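Local coordinates for protein beta-glucoside kinase (Listeria monocytogenes, PDB 4HTL) that catalyses the ATP-dependent phosphorylation of cellobiose to cellobiose-6'-phosphate, and may also regulate transcription of the cellobiose-PTS operon, at residues Met47-Phe50 and Leu51-Thr55; Ala285-His288 and Phe289-Glu293. All blocks are in the same frame, centred on the assembly; numbering follows the deposited sequence. Where two conformers were deposited one is given.

Interaction 1. Residues Met47-Phe50 and Leu51-Thr55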
HETATM    1  N   MSE A  47      28.271   2.746  20.310  1.00 30.79           N
HETATM    2  CA  MSE A  47      28.881   2.901  18.989  1.00 30.10           C
HETATM    3  C   MSE A  47      30.330   3.366  19.054  1.00 33.23           C
HETATM    4  O   MSE A  47      31.216   2.797  18.379  1.00 34.41           O
HETATM    5  CB  MSE A  47      28.074   3.881  18.133  1.00 31.41           C
HETATM    6  CG  MSE A  47      26.774   3.310  17.691  1.00 31.32           C
HETATM    7 SE   MSE A  47      25.663   4.594  16.785  0.65 35.24          SE
HETATM    8  CE  MSE A  47      24.415   3.378  16.030  1.00 38.54           C
ATOM      9  N   LYS A  48      30.568   4.418  19.843  1.00 38.23           N
ATOM     10  CA  LYS A  48      31.910   4.963  20.004  1.00 37.87           C
ATOM     11  C   LYS A  48      32.883   3.905  20.502  1.00 33.75           C
ATOM     12  O   LYS A  48      34.020   3.790  20.000  1.00 38.93           O
ATOM     13  CB  LYS A  48      31.905   6.161  20.977  1.00 37.75           C
ATOM     14  CG  LYS A  48      31.652   7.466  20.292  1.00 45.80           C
ATOM     15  CD  LYS A  48      31.775   8.634  21.262  1.00 50.01           C
ATOM     16  CE  LYS A  48      33.207   9.109  21.388  1.00 48.21           C
ATOM     17  NZ  LYS A  48      33.707   9.721  20.120  1.00 54.84           N
ATOM     18  N   VAL A  49      32.433   3.119  21.474  1.00 34.24           N
ATOM     19  CA  VAL A  49      33.282   2.066  22.077  1.00 35.84           C
ATOM     20  C   VAL A  49      33.588   0.980  21.032  1.00 40.77           C
ATOM     21  O   VAL A  49      34.750   0.588  20.866  1.00 41.82           O
ATOM     22  CB  VAL A  49      32.629   1.477  23.361  1.00 37.41           C
ATOM     23  CG1 VAL A  49      33.326   0.186  23.819  1.00 42.48           C
ATOM     24  CG2 VAL A  49      32.618   2.520  24.481  1.00 39.66           C
ATOM     25  N   PHE A  50      32.576   0.548  20.281  1.00 38.11           N
ATOM     26  CA  PHE A  50      32.788  -0.482  19.239  1.00 31.26           C
ATOM     27  C   PHE A  50      33.760  -0.011  18.160  1.00 39.46           C
ATOM     28  O   PHE A  50      34.619  -0.775  17.732  1.00 40.11           O
ATOM     29  CB  PHE A  50      31.461  -0.879  18.595  1.00 34.34           C
ATOM     30  CG  PHE A  50      31.537  -2.060  17.636  1.00 35.31           C
ATOM     31  CD1 PHE A  50      31.631  -3.357  18.099  1.00 36.87           C
ATOM     32  CD2 PHE A  50      31.494  -1.859  16.265  1.00 35.35           C
ATOM     33  CE1 PHE A  50      31.680  -4.437  17.210  1.00 43.46           C
ATOM     34  CE2 PHE A  50      31.555  -2.930  15.374  1.00 37.04           C
ATOM     35  CZ  PHE A  50      31.653  -4.216  15.849  1.00 39.02           C
ATOM     36  N   LEU A  51      33.645   1.256  17.745  1.00 38.09           N
ATOM     37  CA  LEU A  51      34.522   1.811  16.695  1.00 37.44           C
ATOM     38  C   LEU A  51      35.995   1.900  17.133  1.00 41.22           C
ATOM     39  O   LEU A  51      36.892   1.563  16.359  1.00 53.44           O
ATOM     40  CB  LEU A  51      33.997   3.174  16.229  1.00 41.70           C
ATOM     41  CG  LEU A  51      32.669   3.129  15.450  1.00 35.10           C
ATOM     42  CD1 LEU A  51      32.028   4.516  15.344  1.00 41.24           C
ATOM     43  CD2 LEU A  51      32.875   2.482  14.067  1.00 38.77           C
ATOM     44  N   ALA A  52      36.234   2.358  18.356  1.00 47.76           N
ATOM     45  CA  ALA A  52      37.606   2.446  18.905  1.00 49.86           C
ATOM     46  C   ALA A  52      38.255   1.070  18.985  1.00 53.47           C
ATOM     47  O   ALA A  52      39.464   0.930  18.766  1.00 61.04           O
ATOM     48  CB  ALA A  52      37.603   3.122  20.280  1.00 55.71           C
ATOM     49  N   GLU A  53      37.435   0.064  19.292  1.00 51.46           N
ATOM     50  CA  GLU A  53      37.860  -1.342  19.327  1.00 52.60           C
ATOM     51  C   GLU A  53      38.157  -1.947  17.960  1.00 51.28           C
ATOM     52  O   GLU A  53      38.706  -3.025  17.905  1.00 46.15           O
ATOM     53  CB  GLU A  53      36.776  -2.218  19.986  1.00 49.34           C
ATOM     54  CG  GLU A  53      36.558  -1.938  21.465  1.00 51.22           C
ATOM     55  CD  GLU A  53      35.399  -2.711  22.066  1.00 48.49           C
ATOM     56  OE1 GLU A  53      34.469  -3.111  21.317  1.00 50.76           O
ATOM     57  OE2 GLU A  53      35.430  -2.914  23.305  1.00 62.81           O
ATOM     58  N   ASN A  54      37.751  -1.284  16.878  1.00 41.29           N
ATOM     59  CA  ASN A  54      37.804  -1.854  15.539  1.00 44.29           C
ATOM     60  C   ASN A  54      38.313  -0.812  14.559  1.00 47.58           C
ATOM     61  O   ASN A  54      37.583  -0.329  13.690  1.00 44.85           O
ATOM     62  CB  ASN A  54      36.418  -2.371  15.127  1.00 42.64           C
ATOM     63  CG  ASN A  54      36.010  -3.608  15.898  1.00 36.18           C
ATOM     64  OD1 ASN A  54      36.530  -4.701  15.643  1.00 48.32           O
ATOM     65  ND2 ASN A  54      35.097  -3.447  16.862  1.00 36.97           N
ATOM     66  N   THR A  55      39.597  -0.499  14.689  1.00 47.23           N
ATOM     67  CA  THR A  55      40.184   0.634  13.988  1.00 46.41           C
ATOM     68  C   THR A  55      40.450   0.356  12.513  1.00 45.59           C
ATOM     69  O   THR A  55      40.815   1.265  11.774  1.00 53.61           O
ATOM     70  CB  THR A  55      41.487   1.103  14.676  1.00 48.05           C
ATOM     71  OG1 THR A  55      42.452   0.034  14.682  1.00 66.08           O
ATOM     72  CG2 THR A  55      41.202   1.533  16.109  1.00 50.81           C
TER

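Interaction 2. Residues Ala285-His288 and Phe289-Glu293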
ATOM      1  N   ALA A 285      21.708  -2.987   6.333  1.00 20.55           N
ATOM      2  CA  ALA A 285      22.391  -1.701   6.519  1.00 18.99           C
ATOM      3  C   ALA A 285      23.597  -1.683   5.584  1.00 22.15           C
ATOM      4  O   ALA A 285      23.860  -0.690   4.907  1.00 20.46           O
ATOM      5  CB  ALA A 285      22.814  -1.515   7.976  1.00 20.19           C
ATOM      6  N   VAL A 286      24.334  -2.791   5.559  1.00 21.90           N
ATOM      7  CA  VAL A 286      25.469  -2.933   4.666  1.00 21.93           C
ATOM      8  C   VAL A 286      25.098  -2.819   3.198  1.00 22.53           C
ATOM      9  O   VAL A 286      25.759  -2.096   2.439  1.00 25.11           O
ATOM     10  CB  VAL A 286      26.327  -4.176   5.002  1.00 22.15           C
ATOM     11  CG1 VAL A 286      27.404  -4.457   3.913  1.00 23.43           C
ATOM     12  CG2 VAL A 286      26.945  -3.965   6.387  1.00 23.59           C
ATOM     13  N   TYR A 287      24.061  -3.522   2.784  1.00 21.54           N
ATOM     14  CA  TYR A 287      23.577  -3.377   1.432  1.00 21.78           C
ATOM     15  C   TYR A 287      23.306  -1.930   1.060  1.00 22.29           C
ATOM     16  O   TYR A 287      23.760  -1.462  -0.005  1.00 24.86           O
ATOM     17  CB  TYR A 287      22.354  -4.240   1.210  1.00 22.23           C
ATOM     18  CG  TYR A 287      21.842  -4.273  -0.194  1.00 21.62           C
ATOM     19  CD1 TYR A 287      22.312  -5.217  -1.104  1.00 21.74           C
ATOM     20  CD2 TYR A 287      20.823  -3.439  -0.587  1.00 27.10           C
ATOM     21  CE1 TYR A 287      21.810  -5.291  -2.379  1.00 27.91           C
ATOM     22  CE2 TYR A 287      20.307  -3.516  -1.869  1.00 28.96           C
ATOM     23  CZ  TYR A 287      20.821  -4.446  -2.756  1.00 26.06           C
ATOM     24  OH  TYR A 287      20.322  -4.560  -4.033  1.00 33.16           O
ATOM     25  N   HIS A 288      22.581  -1.213   1.914  1.00 22.98           N
ATOM     26  CA  HIS A 288      22.339   0.213   1.667  1.00 24.38           C
ATOM     27  C   HIS A 288      23.623   0.993   1.540  1.00 25.59           C
ATOM     28  O   HIS A 288      23.778   1.775   0.614  1.00 25.54           O
ATOM     29  CB  HIS A 288      21.438   0.789   2.766  1.00 21.00           C
ATOM     30  CG  HIS A 288      21.250   2.260   2.682  1.00 22.27           C
ATOM     31  ND1 HIS A 288      20.679   2.855   1.624  1.00 24.50           N
ATOM     32  CD2 HIS A 288      21.631   3.282   3.550  1.00 20.72           C
ATOM     33  CE1 HIS A 288      20.670   4.192   1.813  1.00 27.34           C
ATOM     34  NE2 HIS A 288      21.266   4.454   2.984  1.00 24.82           N
ATOM     35  N   PHE A 289      24.571   0.771   2.455  1.00 24.14           N
ATOM     36  CA  PHE A 289      25.875   1.440   2.414  1.00 24.79           C
ATOM     37  C   PHE A 289      26.573   1.179   1.087  1.00 27.99           C
ATOM     38  O   PHE A 289      27.089   2.106   0.462  1.00 29.76           O
ATOM     39  CB  PHE A 289      26.769   0.932   3.567  1.00 27.41           C
ATOM     40  CG  PHE A 289      28.173   1.477   3.529  1.00 31.10           C
ATOM     41  CD1 PHE A 289      28.527   2.575   4.272  1.00 33.30           C
ATOM     42  CD2 PHE A 289      29.140   0.862   2.750  1.00 37.49           C
ATOM     43  CE1 PHE A 289      29.817   3.065   4.228  1.00 35.42           C
ATOM     44  CE2 PHE A 289      30.422   1.344   2.693  1.00 38.35           C
ATOM     45  CZ  PHE A 289      30.761   2.456   3.434  1.00 37.05           C
ATOM     46  N   LEU A 290      26.559  -0.089   0.648  1.00 28.23           N
ATOM     47  CA  LEU A 290      27.219  -0.478  -0.616  1.00 34.23           C
ATOM     48  C   LEU A 290      26.580   0.200  -1.854  1.00 33.94           C
ATOM     49  O   LEU A 290      27.282   0.583  -2.795  1.00 37.62           O
ATOM     50  CB  LEU A 290      27.233  -2.000  -0.778  1.00 33.75           C
ATOM     51  CG  LEU A 290      28.158  -2.780   0.172  1.00 35.33           C
ATOM     52  CD1 LEU A 290      27.918  -4.277   0.050  1.00 32.39           C
ATOM     53  CD2 LEU A 290      29.648  -2.466  -0.029  1.00 38.96           C
ATOM     54  N   GLN A 291      25.260   0.368  -1.822  1.00 33.01           N
ATOM     55  CA  GLN A 291      24.515   1.081  -2.870  0.60 32.85           C
ATOM     56  C   GLN A 291      24.890   2.558  -2.887  1.00 39.12           C
ATOM     57  O   GLN A 291      25.068   3.168  -3.947  1.00 45.53           O
ATOM     58  CB  GLN A 291      23.003   0.959  -2.640  0.60 32.34           C
ATOM     59  CG  GLN A 291      22.403  -0.373  -3.086  0.60 34.44           C
ATOM     60  CD  GLN A 291      20.910  -0.284  -3.224  0.60 33.45           C
ATOM     61  OE1 GLN A 291      20.222   0.246  -2.342  0.60 37.18           O
ATOM     62  NE2 GLN A 291      20.393  -0.773  -4.333  0.60 34.30           N
ATOM     63  N   GLU A 292      25.003   3.137  -1.687  1.00 35.04           N
ATOM     64  CA  GLU A 292      25.373   4.538  -1.539  1.00 32.93           C
ATOM     65  C   GLU A 292      26.803   4.823  -2.016  1.00 39.94           C
ATOM     66  O   GLU A 292      27.047   5.884  -2.633  1.00 45.55           O
ATOM     67  CB  GLU A 292      25.190   5.017  -0.093  1.00 36.16           C
ATOM     68  CG  GLU A 292      23.728   5.246   0.308  1.00 36.86           C
ATOM     69  CD  GLU A 292      23.095   6.399  -0.443  1.00 46.74           C
ATOM     70  OE1 GLU A 292      23.419   7.577  -0.136  1.00 48.00           O
ATOM     71  OE2 GLU A 292      22.273   6.126  -1.349  1.00 48.43           O
ATOM     72  N   GLU A 293      27.738   3.910  -1.721  1.00 40.09           N
ATOM     73  CA  GLU A 293      29.107   4.126  -2.162  0.60 42.74           C
ATOM     74  C   GLU A 293      29.197   4.210  -3.689  1.00 50.76           C
ATOM     75  O   GLU A 293      30.050   4.927  -4.194  1.00 63.60           O
ATOM     76  CB  GLU A 293      30.078   3.111  -1.559  0.60 50.70           C
ATOM     77  CG  GLU A 293      30.356   3.364  -0.079  0.60 56.26           C
ATOM     78  CD  GLU A 293      31.015   4.708   0.210  0.60 56.84           C
ATOM     79  OE1 GLU A 293      32.163   4.926  -0.243  0.60 65.35           O
ATOM     80  OE2 GLU A 293      30.392   5.543   0.904  0.60 59.21           O
TER
HETATM   81  O   HOH W   1      20.428   2.663  -1.213  1.00 41.00           O

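Interaction 1. Residues Met47-Phe50 and Leu51-Thr55
Near the C-terminal end of helix 40-52, which packs on the mixed sheet of an actin-like ATPase domain, Asn-54 ND2 donates to the main-chain carbonyl of Phe-50. Regular i to i+4 bonding runs as far as Glu-53 N, which donates to Val-49 O at 3.2 Å. One residue on, the backbone bond shortens to i+3, Asn-54 N reaching Leu-51 O at 3.0 Å. The side-chain amide of Asn-54 takes over the carbonyl of Phe-50: ND2 lies 2.9 Å from Phe-50 O with an N-H...O angle of 157°, and the acceptor lies close to the amide plane. With CG anti to the backbone N (chi1 -172°), the Phe-50 ring is set so that one face is turned to Asn-54 ND2; it also packs on Leu-29, Met-18 and Val-20 of the sheet, among others. On the exposed side, the extended Glu-53 chain crosses Val-49, Glu-53 OE2 lying 3.8 Å from Val-49 CG1, while OE1 makes a salt bridge with Lys-31 of strand 27-34. The ring and amide planes are 44° apart, so this is no flat stack; a single nitrogen, Asn-54 ND2, sits over the ring centre of Phe-50, 3.5 Å above its plane.

Interaction 2. Residues Ala285-His288 and Phe289-Glu293
Val-286 and Leu-290, one helical turn apart, lie side by side and point the same way, with Val-286 CG1 3.9 Å from Leu-290 CD1. They belong to the tightly packed part of helix 280-293: Val-286 rests on Ile-6 and Ala-8 of strand 6-11, Leu-290 on Ile-6, and the Phe-289 ring on Ile-6 and Ala-61. Four successive i to i+4 bonds hold this frame, among them Leu-290 N to Val-286 O at 2.8 Å. His-288 is packed too, a polar ring buried against Pro-70 and Leu-112, its CG anti to the backbone N (chi1 174°). The first torsion of Glu-292 sets CG beside its own backbone N and over one face of that ring, a CH-pi contact with Glu-292 CG 3.9 Å from the His-288 ring centroid, 28° off the normal.

The loose side is that of exposed Gln-291, which has two deposited conformers. In one, its amide crosses the Tyr-287 ring with planes 37° apart, Gln-291 CD coming within 3.6 Å of Tyr-287 CE2; the tyrosine ring also meets that of Trp-116. A water links Gln-291 OE1, to which it donates (2.7 Å), with His-288 ND1 (2.9 Å), a bridge as provisional as the conformer. Such a largely apolar sheet-facing side suits the C-terminal helix as it returns to the N-terminal sheet of a ROK-family, actin-like ATPase fold.

Overall arrangement
Interactions 1 and 2 sit on two helices, 40-52 and 280-293, that share one mixed sheet although they lie far apart in sequence. Their centres are 20 Å apart and their nearest atoms about 10 Å, so they do not touch. Met-47 (selenomethionine) and Leu-51 reach strand 6-11 at Phe-9, Ile-11 and Ala-7, whereas Val-286 and Leu-290 reach it at Ile-6 and Ala-8; this odd-even split places the helices on opposite faces of the sheet. The side chain of Met-47 comes within about 4 Å of that of Phe-9, and that of Val-286 within about 4 Å of that of Ala-8. Both helices thus contact the strand whose residues 8-11 probably form part of the ATP site.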